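Local coordinates for protein iron transport multicopper oxidase FET3 (Saccharomyces cerevisiae, PDB 1ZPU) that oxidises ferrous to ferric iron with four copper ions and molecular oxygen, feeding the ferric iron permease FTR1 in high-affinity iron uptake, at residues 380-385 with 449-454. Sequence-based numbering, arbitrary orientation.
With NAG (2-acetamido-2-deoxy-beta-D-glucopyranose), chain B.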
loop_
_atom_site.group_PDB
_atom_site.type_symbol
_atom_site.label_atom_id
_atom_site.label_comp_id
_atom_site.label_asym_id
_atom_site.label_seq_id
_atom_site.Cartn_x
_atom_site.Cartn_y
_atom_site.Cartn_z
ATOM N N VAL A 380 -9.788 -15.196 10.814
ATOM C CA VAL A 380 -10.027 -13.810 11.220
ATOM C C VAL A 380 -10.867 -13.076 10.182
ATOM O O VAL A 380 -10.655 -13.219 8.984
ATOM C CB VAL A 380 -8.697 -13.036 11.428
ATOM C CG1 VAL A 380 -8.962 -11.605 11.894
ATOM C CG2 VAL A 380 -7.806 -13.750 12.430
ATOM N N GLU A 381 -11.823 -12.291 10.659
ATOM C CA GLU A 381 -12.657 -11.475 9.801
ATOM C C GLU A 381 -12.560 -10.019 10.240
ATOM O O GLU A 381 -12.758 -9.697 11.418
ATOM C CB GLU A 381 -14.102 -11.975 9.849
ATOM C CG GLU A 381 -15.149 -11.015 9.316
ATOM C CD GLU A 381 -16.541 -11.634 9.278
ATOM O OE1 GLU A 381 -16.774 -12.535 8.437
ATOM O OE2 GLU A 381 -17.414 -11.221 10.081
ATOM N N ILE A 382 -12.234 -9.147 9.289
ATOM C CA ILE A 382 -12.217 -7.709 9.527
ATOM C C ILE A 382 -13.459 -7.090 8.900
ATOM O O ILE A 382 -13.696 -7.203 7.705
ATOM C CB ILE A 382 -10.926 -7.038 8.985
ATOM C CG1 ILE A 382 -9.731 -7.435 9.841
ATOM C CG2 ILE A 382 -11.042 -5.528 9.006
ATOM C CD1 ILE A 382 -8.389 -7.178 9.185
ATOM N N VAL A 383 -14.263 -6.456 9.731
ATOM C CA VAL A 383 -15.421 -5.712 9.270
ATOM C C VAL A 383 -15.074 -4.232 9.344
ATOM O O VAL A 383 -14.780 -3.702 10.415
ATOM C CB VAL A 383 -16.686 -5.998 10.128
ATOM C CG1 VAL A 383 -17.879 -5.203 9.609
ATOM C CG2 VAL A 383 -17.004 -7.490 10.147
ATOM N N LEU A 384 -15.101 -3.570 8.196
ATOM C CA LEU A 384 -14.767 -2.171 8.141
ATOM C C LEU A 384 -15.976 -1.365 7.687
ATOM O O LEU A 384 -16.508 -1.591 6.601
ATOM C CB LEU A 384 -13.555 -1.959 7.229
ATOM C CG LEU A 384 -12.947 -0.554 7.153
ATOM C CD1 LEU A 384 -11.447 -0.635 7.126
ATOM C CD2 LEU A 384 -13.449 0.209 5.957
ATOM N N ASN A 385 -16.405 -0.439 8.543
ATOM C CA ASN A 385 -17.533 0.449 8.270
ATOM C C ASN A 385 -17.085 1.905 8.058
ATOM O O ASN A 385 -16.724 2.597 9.015
ATOM C CB ASN A 385 -18.538 0.388 9.421
ATOM C CG ASN A 385 -19.035 -1.012 9.689
ATOM O OD1 ASN A 385 -19.490 -1.705 8.781
ATOM N ND2 ASN A 385 -18.962 -1.436 10.944
ATOM N N ILE A 449 -13.546 -8.691 4.965
ATOM C CA ILE A 449 -12.476 -9.541 4.477
ATOM C C ILE A 449 -12.201 -10.639 5.480
ATOM O O ILE A 449 -12.429 -10.461 6.676
ATOM C CB ILE A 449 -11.179 -8.752 4.211
ATOM C CG1 ILE A 449 -10.729 -8.007 5.475
ATOM C CG2 ILE A 449 -11.376 -7.794 3.064
ATOM C CD1 ILE A 449 -9.325 -7.418 5.371
ATOM N N ARG A 450 -11.723 -11.776 4.981
ATOM C CA ARG A 450 -11.365 -12.915 5.817
ATOM C C ARG A 450 -10.026 -13.504 5.408
ATOM O O ARG A 450 -9.686 -13.542 4.220
ATOM C CB ARG A 450 -12.440 -13.997 5.750
ATOM C CG ARG A 450 -13.650 -13.693 6.579
ATOM C CD ARG A 450 -14.534 -14.898 6.652
ATOM N NE ARG A 450 -15.921 -14.484 6.787
ATOM C CZ ARG A 450 -16.966 -15.286 6.652
ATOM N NH1 ARG A 450 -16.796 -16.573 6.381
ATOM N NH2 ARG A 450 -18.184 -14.795 6.787
ATOM N N PHE A 451 -9.278 -13.963 6.407
ATOM C CA PHE A 451 -7.995 -14.631 6.194
ATOM C C PHE A 451 -7.673 -15.550 7.366
ATOM O O PHE A 451 -8.201 -15.364 8.456
ATOM C CB PHE A 451 -6.860 -13.613 5.968
ATOM C CG PHE A 451 -6.504 -12.801 7.191
ATOM C CD1 PHE A 451 -5.410 -13.144 7.972
ATOM C CD2 PHE A 451 -7.252 -11.686 7.546
ATOM C CE1 PHE A 451 -5.078 -12.394 9.088
ATOM C CE2 PHE A 451 -6.919 -10.930 8.653
ATOM C CZ PHE A 451 -5.835 -11.282 9.425
ATOM N N LYS A 452 -6.805 -16.530 7.132
ATOM C CA LYS A 452 -6.356 -17.456 8.166
ATOM C C LYS A 452 -5.090 -16.927 8.832
ATOM O O LYS A 452 -4.163 -16.506 8.156
ATOM C CB LYS A 452 -6.075 -18.822 7.542
ATOM C CG LYS A 452 -6.005 -19.964 8.540
ATOM C CD LYS A 452 -5.471 -21.213 7.881
ATOM C CE LYS A 452 -5.550 -22.387 8.814
ATOM N NZ LYS A 452 -5.073 -23.604 8.121
ATOM N N ALA A 453 -5.045 -16.947 10.156
ATOM C CA ALA A 453 -3.828 -16.558 10.859
ATOM C C ALA A 453 -2.818 -17.708 10.826
ATOM O O ALA A 453 -2.656 -18.455 11.795
ATOM C CB ALA A 453 -4.137 -16.131 12.280
ATOM N N ASP A 454 -2.156 -17.853 9.686
ATOM C CA ASP A 454 -1.197 -18.925 9.487
ATOM C C ASP A 454 0.191 -18.357 9.224
ATOM O O ASP A 454 1.067 -19.039 8.700
ATOM C CB ASP A 454 -1.648 -19.837 8.338
ATOM C CG ASP A 454 -1.834 -19.089 7.005
ATOM O OD1 ASP A 454 -1.999 -19.778 5.979
ATOM O OD2 ASP A 454 -1.821 -17.837 6.966
HETATM C C1 NAG B . 3.810 -19.482 6.329
HETATM C C2 NAG B . 2.602 -19.576 5.396
HETATM C C3 NAG B . 1.748 -20.809 5.677
HETATM C C4 NAG B . 2.616 -22.073 5.723
HETATM C C5 NAG B . 3.845 -21.832 6.620
HETATM C C6 NAG B . 4.791 -23.025 6.632
HETATM C C7 NAG B . 1.704 -17.547 4.384
HETATM C C8 NAG B . 0.988 -16.248 4.619
HETATM N N2 NAG B . 1.792 -18.370 5.442
HETATM O O3 NAG B . 0.794 -20.923 4.648
HETATM O O4 NAG B . 1.860 -23.214 6.115
HETATM O O5 NAG B . 4.561 -20.679 6.187
HETATM O O6 NAG B . 5.284 -23.234 5.327
HETATM O O7 NAG B . 2.171 -17.799 3.263
#
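A buried salt bridge rides on this strand pair: Glu-381 and Arg-450 face each other as a non-hydrogen-bonded pair, and one oxygen, Glu-381 OE1, takes both NE of Arg-450 at 2.7 Å and, weakly, its NH2. The two side chains run out alongside each other, Glu-381 CB against Arg-450 CG, and the carboxylate is turned 37° from the guanidinium plane. With CG anti to the backbone N (chi1 164°) and the chain extended beyond it, Glu-381 brings OE1 alongside NE. A leucine in place of Arg-450 would probably leave the Glu-381 carboxylate buried without its charged mate and freer to turn. Either side of this pair the backbones are joined twice over, Val-380 N to Phe-451 O at 2.8 Å and Ile-382 N to Ile-449 O at 2.9 Å, each with its return bond. On the other face of the sheet Val-380 sets CB over the Phe-451 ring, 4.1 Å from its centroid, a CH-pi contact; Ile-382 CD1 comes to the ring edge, and Ile-382 CB packs on Ile-449 CG1 at 3.6 Å. The Phe-451 ring also meets that of His-399. Strands 379-386 and 446-452 are antiparallel neighbours in a sheet of the third plastocyanin-like domain, the cupredoxin fold of multicopper oxidases.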